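Local atomic coordinates of decapping and exoribonuclease protein 1 (PDB entry 4GPS), a protein that removes the caps of messenger RNAs, including NAD caps, and degrades RNA from the 5' end with the help of a divalent metal cation. Residues 302-315 with 358-370. Numbering follows the deposited sequence.
Sequences LGNTYHRRKLLRMW and IVGKPGKFYKFNP
Phe368 lies against helix 305-319 with one face of its ring under Arg308 CB, a CH-pi contact in which CB stands 3.9 Å from the ring centroid. Thr305 CG2 and Arg309 CG reach the same ring obliquely, while Leu312 CD2 comes in at its edge; a flat, wide phenyl group suits a place bordered by four helix side chains. A second CH-pi contact closes the other end, where the rigid ring of Pro370 presents CB squarely to the six-membered ring of Trp315, 3.6 Å from its centroid and almost on the ring normal. Trp315 has CG anti to the backbone N (chi1 174°), which carries the indole out to the proline, and NE1 is bonded to Thr79 OG1. With a leucine in place of the indole, Pro370 CB would probably lose the flat surface it rests on and Thr79 OG1 its N-H partner.

The two arginines use their flat guanidinium groups differently. Arg309 directs NH2 over the face of Phe365, 3.4 Å from Phe365 CZ, in a cation-pi contact with the guanidinium and ring planes 74° apart; its NE is held by Phe193 O. Arg308, bent at chi2 and chi3, slips its guanidinium between Phe368 CD1 on one face and Ile358 CD1 on the other, the latter 3.6 Å from Arg308 NE. Within the RAI1-like PD-(D/E)XK nuclease fold, this joins helix 305-319 to the loop leading into helix 370-393, whose N-cap is Asn369.

No direct hydrogen bond crosses the contact, but one water does: it accepts from Arg308 NH2 at 2.8 Å and donates to Phe368 O. A guanidinium suits this place, its faces taking apolar neighbours while its N-H groups point outward in the plane. On the loop side, Lys367 NZ reaches back to Val359 O and Lys361 O, with Asn73 OD1 a third partner. Leu302 CD1 meets Ile358 CD1 at 3.9 Å, branched aliphatic groups filling the margin before the helix.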
loop_
_atom_site.group_PDB
_atom_site.type_symbol
_atom_site.label_atom_id
_atom_site.label_comp_id
_atom_site.label_asym_id
_atom_site.label_seq_id
_atom_site.Cartn_x
_atom_site.Cartn_y
_atom_site.Cartn_z
ATOM N N LEU A 302 3.120 -0.486 20.984
ATOM C CA LEU A 302 2.620 -1.789 20.555
ATOM C C LEU A 302 1.557 -2.003 21.626
ATOM O O LEU A 302 1.620 -1.388 22.703
ATOM C CB LEU A 302 3.729 -2.836 20.599
ATOM C CG LEU A 302 4.950 -2.509 19.726
ATOM C CD1 LEU A 302 6.053 -3.508 20.025
ATOM C CD2 LEU A 302 4.582 -2.549 18.250
ATOM N N GLY A 303 0.567 -2.836 21.405
ATOM C CA GLY A 303 -0.431 -2.877 22.468
ATOM C C GLY A 303 -1.575 -1.954 22.078
ATOM O O GLY A 303 -2.732 -2.291 22.298
ATOM N N ASN A 304 -1.267 -0.804 21.482
ATOM C CA ASN A 304 -2.319 0.095 21.013
ATOM C C ASN A 304 -2.795 -0.391 19.656
ATOM O O ASN A 304 -2.021 -0.511 18.724
ATOM C CB ASN A 304 -1.801 1.516 20.884
ATOM C CG ASN A 304 -2.828 2.433 20.358
ATOM O OD1 ASN A 304 -3.119 2.457 19.137
ATOM N ND2 ASN A 304 -3.441 3.196 21.270
ATOM N N THR A 305 -4.074 -0.695 19.554
ATOM C CA THR A 305 -4.660 -1.198 18.325
ATOM C C THR A 305 -4.418 -0.324 17.095
ATOM O O THR A 305 -4.136 -0.826 15.996
ATOM C CB THR A 305 -6.159 -1.371 18.532
ATOM O OG1 THR A 305 -6.367 -2.464 19.423
ATOM C CG2 THR A 305 -6.871 -1.646 17.237
ATOM N N TYR A 306 -4.541 0.981 17.272
ATOM C CA TYR A 306 -4.355 1.898 16.171
ATOM C C TYR A 306 -2.924 1.815 15.578
ATOM O O TYR A 306 -2.719 1.872 14.347
ATOM C CB TYR A 306 -4.705 3.315 16.658
ATOM C CG TYR A 306 -4.372 4.435 15.710
ATOM C CD1 TYR A 306 -3.056 4.903 15.582
ATOM C CD2 TYR A 306 -5.381 5.091 15.001
ATOM C CE1 TYR A 306 -2.752 6.005 14.786
ATOM C CE2 TYR A 306 -5.093 6.205 14.192
ATOM C CZ TYR A 306 -3.778 6.663 14.099
ATOM O OH TYR A 306 -3.504 7.817 13.393
ATOM N N HIS A 307 -1.938 1.664 16.445
ATOM C CA HIS A 307 -0.564 1.603 15.995
ATOM C C HIS A 307 -0.214 0.250 15.374
ATOM O O HIS A 307 0.562 0.178 14.418
ATOM C CB HIS A 307 0.360 1.931 17.169
ATOM C CG HIS A 307 0.616 3.395 17.335
ATOM N ND1 HIS A 307 1.240 3.928 18.440
ATOM C CD2 HIS A 307 0.396 4.433 16.492
ATOM C CE1 HIS A 307 1.404 5.231 18.268
ATOM N NE2 HIS A 307 0.901 5.561 17.090
ATOM N N ARG A 308 -0.800 -0.822 15.893
ATOM C CA ARG A 308 -0.536 -2.143 15.346
ATOM C C ARG A 308 -1.108 -2.194 13.938
ATOM O O ARG A 308 -0.505 -2.781 13.048
ATOM C CB ARG A 308 -1.149 -3.231 16.233
ATOM C CG ARG A 308 -0.508 -3.292 17.637
ATOM C CD ARG A 308 0.912 -3.855 17.630
ATOM N NE ARG A 308 0.941 -5.244 17.163
ATOM C CZ ARG A 308 0.507 -6.302 17.853
ATOM N NH1 ARG A 308 0.003 -6.167 19.071
ATOM N NH2 ARG A 308 0.550 -7.504 17.297
ATOM N N ARG A 309 -2.264 -1.560 13.736
ATOM C CA ARG A 309 -2.895 -1.499 12.415
ATOM C C ARG A 309 -2.008 -0.724 11.452
ATOM O O ARG A 309 -1.821 -1.130 10.304
ATOM C CB ARG A 309 -4.236 -0.772 12.483
ATOM C CG ARG A 309 -5.429 -1.647 12.450
ATOM C CD ARG A 309 -6.600 -0.929 13.062
ATOM N NE ARG A 309 -7.558 -1.909 13.532
ATOM C CZ ARG A 309 -8.468 -1.690 14.465
ATOM N NH1 ARG A 309 -8.562 -0.499 15.060
ATOM N NH2 ARG A 309 -9.290 -2.671 14.792
ATOM N N LYS A 310 -1.478 0.399 11.924
ATOM C CA LYS A 310 -0.617 1.230 11.095
ATOM C C LYS A 310 0.675 0.485 10.706
ATOM O O LYS A 310 1.075 0.503 9.541
ATOM C CB LYS A 310 -0.301 2.556 11.815
ATOM C CG LYS A 310 0.693 3.398 11.088
ATOM C CD LYS A 310 1.072 4.658 11.860
ATOM C CE LYS A 310 -0.047 5.681 11.905
ATOM N NZ LYS A 310 0.424 6.885 12.658
ATOM N N LEU A 311 1.312 -0.169 11.675
ATOM C CA LEU A 311 2.533 -0.933 11.418
ATOM C C LEU A 311 2.245 -2.061 10.417
ATOM O O LEU A 311 2.997 -2.245 9.458
ATOM C CB LEU A 311 3.096 -1.505 12.722
ATOM C CG LEU A 311 3.625 -0.429 13.686
ATOM C CD1 LEU A 311 3.736 -1.019 15.062
ATOM C CD2 LEU A 311 4.982 0.115 13.216
ATOM N N LEU A 312 1.141 -2.786 10.601
ATOM C CA LEU A 312 0.817 -3.864 9.670
ATOM C C LEU A 312 0.567 -3.304 8.269
ATOM O O LEU A 312 1.042 -3.844 7.274
ATOM C CB LEU A 312 -0.415 -4.648 10.152
ATOM C CG LEU A 312 -0.955 -5.755 9.235
ATOM C CD1 LEU A 312 0.127 -6.850 9.100
ATOM C CD2 LEU A 312 -2.295 -6.318 9.771
ATOM N N ARG A 313 -0.157 -2.195 8.194
ATOM C CA ARG A 313 -0.481 -1.587 6.918
ATOM C C ARG A 313 0.800 -1.161 6.210
ATOM O O ARG A 313 0.971 -1.359 5.010
ATOM C CB ARG A 313 -1.415 -0.393 7.162
ATOM C CG ARG A 313 -2.460 -0.196 6.080
ATOM C CD ARG A 313 -3.508 0.859 6.438
ATOM N NE ARG A 313 -4.628 0.765 5.499
ATOM C CZ ARG A 313 -4.544 1.180 4.250
ATOM N NH1 ARG A 313 -3.420 1.720 3.839
ATOM N NH2 ARG A 313 -5.528 0.989 3.399
ATOM N N MET A 314 1.712 -0.613 6.995
ATOM C CA MET A 314 3.013 -0.125 6.543
ATOM C C MET A 314 3.773 -1.318 5.916
ATOM O O MET A 314 4.333 -1.237 4.814
ATOM C CB MET A 314 3.758 0.377 7.779
ATOM C CG MET A 314 4.682 1.494 7.610
ATOM S SD MET A 314 5.209 2.147 9.235
ATOM C CE MET A 314 3.825 3.294 9.608
ATOM N N TRP A 315 3.812 -2.417 6.658
ATOM C CA TRP A 315 4.458 -3.610 6.187
ATOM C C TRP A 315 3.805 -4.062 4.870
ATOM O O TRP A 315 4.518 -4.340 3.910
ATOM C CB TRP A 315 4.325 -4.717 7.238
ATOM C CG TRP A 315 4.838 -6.055 6.766
ATOM C CD1 TRP A 315 6.154 -6.461 6.695
ATOM C CD2 TRP A 315 4.062 -7.122 6.226
ATOM N NE1 TRP A 315 6.234 -7.703 6.138
ATOM C CE2 TRP A 315 4.968 -8.140 5.838
ATOM C CE3 TRP A 315 2.684 -7.320 6.020
ATOM C CZ2 TRP A 315 4.539 -9.348 5.260
ATOM C CZ3 TRP A 315 2.258 -8.524 5.439
ATOM C CH2 TRP A 315 3.186 -9.518 5.068
ATOM N N ILE A 358 6.040 -10.318 20.914
ATOM C CA ILE A 358 4.865 -9.485 20.693
ATOM C C ILE A 358 3.661 -10.387 20.517
ATOM O O ILE A 358 2.529 -9.985 20.753
ATOM C CB ILE A 358 5.013 -8.582 19.433
ATOM C CG1 ILE A 358 3.861 -7.579 19.364
ATOM C CG2 ILE A 358 4.994 -9.418 18.162
ATOM C CD1 ILE A 358 4.122 -6.449 18.416
ATOM N N VAL A 359 3.917 -11.619 20.100
ATOM C CA VAL A 359 2.842 -12.569 19.863
ATOM C C VAL A 359 2.270 -13.099 21.185
ATOM O O VAL A 359 1.210 -13.723 21.222
ATOM C CB VAL A 359 3.363 -13.705 18.964
ATOM C CG1 VAL A 359 3.419 -15.016 19.726
ATOM C CG2 VAL A 359 2.519 -13.790 17.718
ATOM N N GLY A 360 2.984 -12.824 22.269
ATOM C CA GLY A 360 2.539 -13.251 23.577
ATOM C C GLY A 360 1.363 -12.459 24.133
ATOM O O GLY A 360 0.678 -12.930 25.039
ATOM N N LYS A 361 1.099 -11.260 23.624
ATOM C CA LYS A 361 -0.029 -10.523 24.169
ATOM C C LYS A 361 -1.351 -10.898 23.509
ATOM O O LYS A 361 -1.409 -11.209 22.319
ATOM C CB LYS A 361 0.208 -9.010 24.110
ATOM C CG LYS A 361 0.204 -8.386 22.751
ATOM C CD LYS A 361 0.802 -6.993 22.834
ATOM C CE LYS A 361 2.243 -7.057 23.286
ATOM N NZ LYS A 361 2.837 -5.705 23.421
ATOM N N PRO A 362 -2.434 -10.897 24.299
ATOM C CA PRO A 362 -3.793 -11.230 23.858
ATOM C C PRO A 362 -4.295 -10.253 22.799
ATOM O O PRO A 362 -3.774 -9.144 22.681
ATOM C CB PRO A 362 -4.591 -11.152 25.158
ATOM C CG PRO A 362 -3.882 -10.070 25.910
ATOM C CD PRO A 362 -2.437 -10.430 25.697
ATOM N N GLY A 363 -5.303 -10.648 22.030
ATOM C CA GLY A 363 -5.803 -9.754 21.002
ATOM C C GLY A 363 -6.848 -10.372 20.110
ATOM O O GLY A 363 -6.845 -11.577 19.893
ATOM N N LYS A 364 -7.721 -9.531 19.568
ATOM C CA LYS A 364 -8.818 -9.973 18.711
ATOM C C LYS A 364 -8.495 -10.179 17.209
ATOM O O LYS A 364 -8.526 -11.323 16.729
ATOM C CB LYS A 364 -9.992 -8.994 18.874
ATOM C CG LYS A 364 -11.362 -9.597 18.620
ATOM C CD LYS A 364 -11.651 -10.795 19.533
ATOM C CE LYS A 364 -12.972 -11.477 19.141
ATOM N NZ LYS A 364 -13.265 -12.736 19.893
ATOM N N PHE A 365 -8.183 -9.101 16.487
ATOM C CA PHE A 365 -7.876 -9.118 15.036
ATOM C C PHE A 365 -6.697 -9.975 14.560
ATOM O O PHE A 365 -5.739 -9.470 13.964
ATOM C CB PHE A 365 -7.666 -7.671 14.544
ATOM C CG PHE A 365 -8.734 -6.768 14.978
ATOM C CD1 PHE A 365 -8.703 -6.215 16.265
ATOM C CD2 PHE A 365 -9.878 -6.603 14.188
ATOM C CE1 PHE A 365 -9.804 -5.510 16.775
ATOM C CE2 PHE A 365 -10.992 -5.907 14.674
ATOM C CZ PHE A 365 -10.963 -5.354 15.981
ATOM N N TYR A 366 -6.782 -11.270 14.815
ATOM C CA TYR A 366 -5.742 -12.201 14.437
ATOM C C TYR A 366 -4.399 -11.712 14.923
ATOM O O TYR A 366 -3.378 -12.024 14.326
ATOM C CB TYR A 366 -5.730 -12.380 12.917
ATOM C CG TYR A 366 -7.058 -12.852 12.426
ATOM C CD1 TYR A 366 -8.031 -11.948 12.026
ATOM C CD2 TYR A 366 -7.380 -14.204 12.438
ATOM C CE1 TYR A 366 -9.308 -12.373 11.643
ATOM C CE2 TYR A 366 -8.663 -14.653 12.063
ATOM C CZ TYR A 366 -9.623 -13.736 11.664
ATOM O OH TYR A 366 -10.892 -14.170 11.295
ATOM N N LYS A 367 -4.410 -10.960 16.021
ATOM C CA LYS A 367 -3.192 -10.374 16.593
ATOM C C LYS A 367 -2.313 -9.658 15.542
ATOM O O LYS A 367 -1.084 -9.614 15.670
ATOM C CB LYS A 367 -2.377 -11.436 17.320
ATOM C CG LYS A 367 -3.099 -12.057 18.492
ATOM C CD LYS A 367 -2.175 -12.952 19.282
ATOM C CE LYS A 367 -2.755 -13.308 20.646
ATOM N NZ LYS A 367 -1.683 -13.841 21.543
ATOM N N PHE A 368 -2.958 -9.090 14.516
ATOM C CA PHE A 368 -2.262 -8.351 13.454
ATOM C C PHE A 368 -0.992 -9.081 12.974
ATOM O O PHE A 368 0.084 -8.493 12.793
ATOM C CB PHE A 368 -1.887 -6.939 13.937
ATOM C CG PHE A 368 -3.015 -6.196 14.601
ATOM C CD1 PHE A 368 -3.182 -6.245 15.990
ATOM C CD2 PHE A 368 -3.922 -5.457 13.842
ATOM C CE1 PHE A 368 -4.236 -5.570 16.613
ATOM C CE2 PHE A 368 -4.975 -4.781 14.450
ATOM C CZ PHE A 368 -5.132 -4.840 15.846
ATOM N N ASN A 369 -1.120 -10.378 12.756
ATOM C CA ASN A 369 0.018 -11.157 12.314
ATOM C C ASN A 369 0.195 -11.023 10.787
ATOM O O ASN A 369 -0.703 -11.391 10.025
ATOM C CB ASN A 369 -0.203 -12.630 12.703
ATOM C CG ASN A 369 1.058 -13.464 12.583
ATOM O OD1 ASN A 369 1.766 -13.428 11.569
ATOM N ND2 ASN A 369 1.338 -14.237 13.618
ATOM N N PRO A 370 1.360 -10.523 10.329
ATOM C CA PRO A 370 1.591 -10.379 8.887
ATOM C C PRO A 370 1.424 -11.714 8.147
ATOM O O PRO A 370 1.120 -11.728 6.952
ATOM C CB PRO A 370 3.028 -9.888 8.787
ATOM C CG PRO A 370 3.366 -9.438 10.165
ATOM C CD PRO A 370 2.587 -10.273 11.094
HETATM O O HOH W 1 1.440 -7.357 14.641
#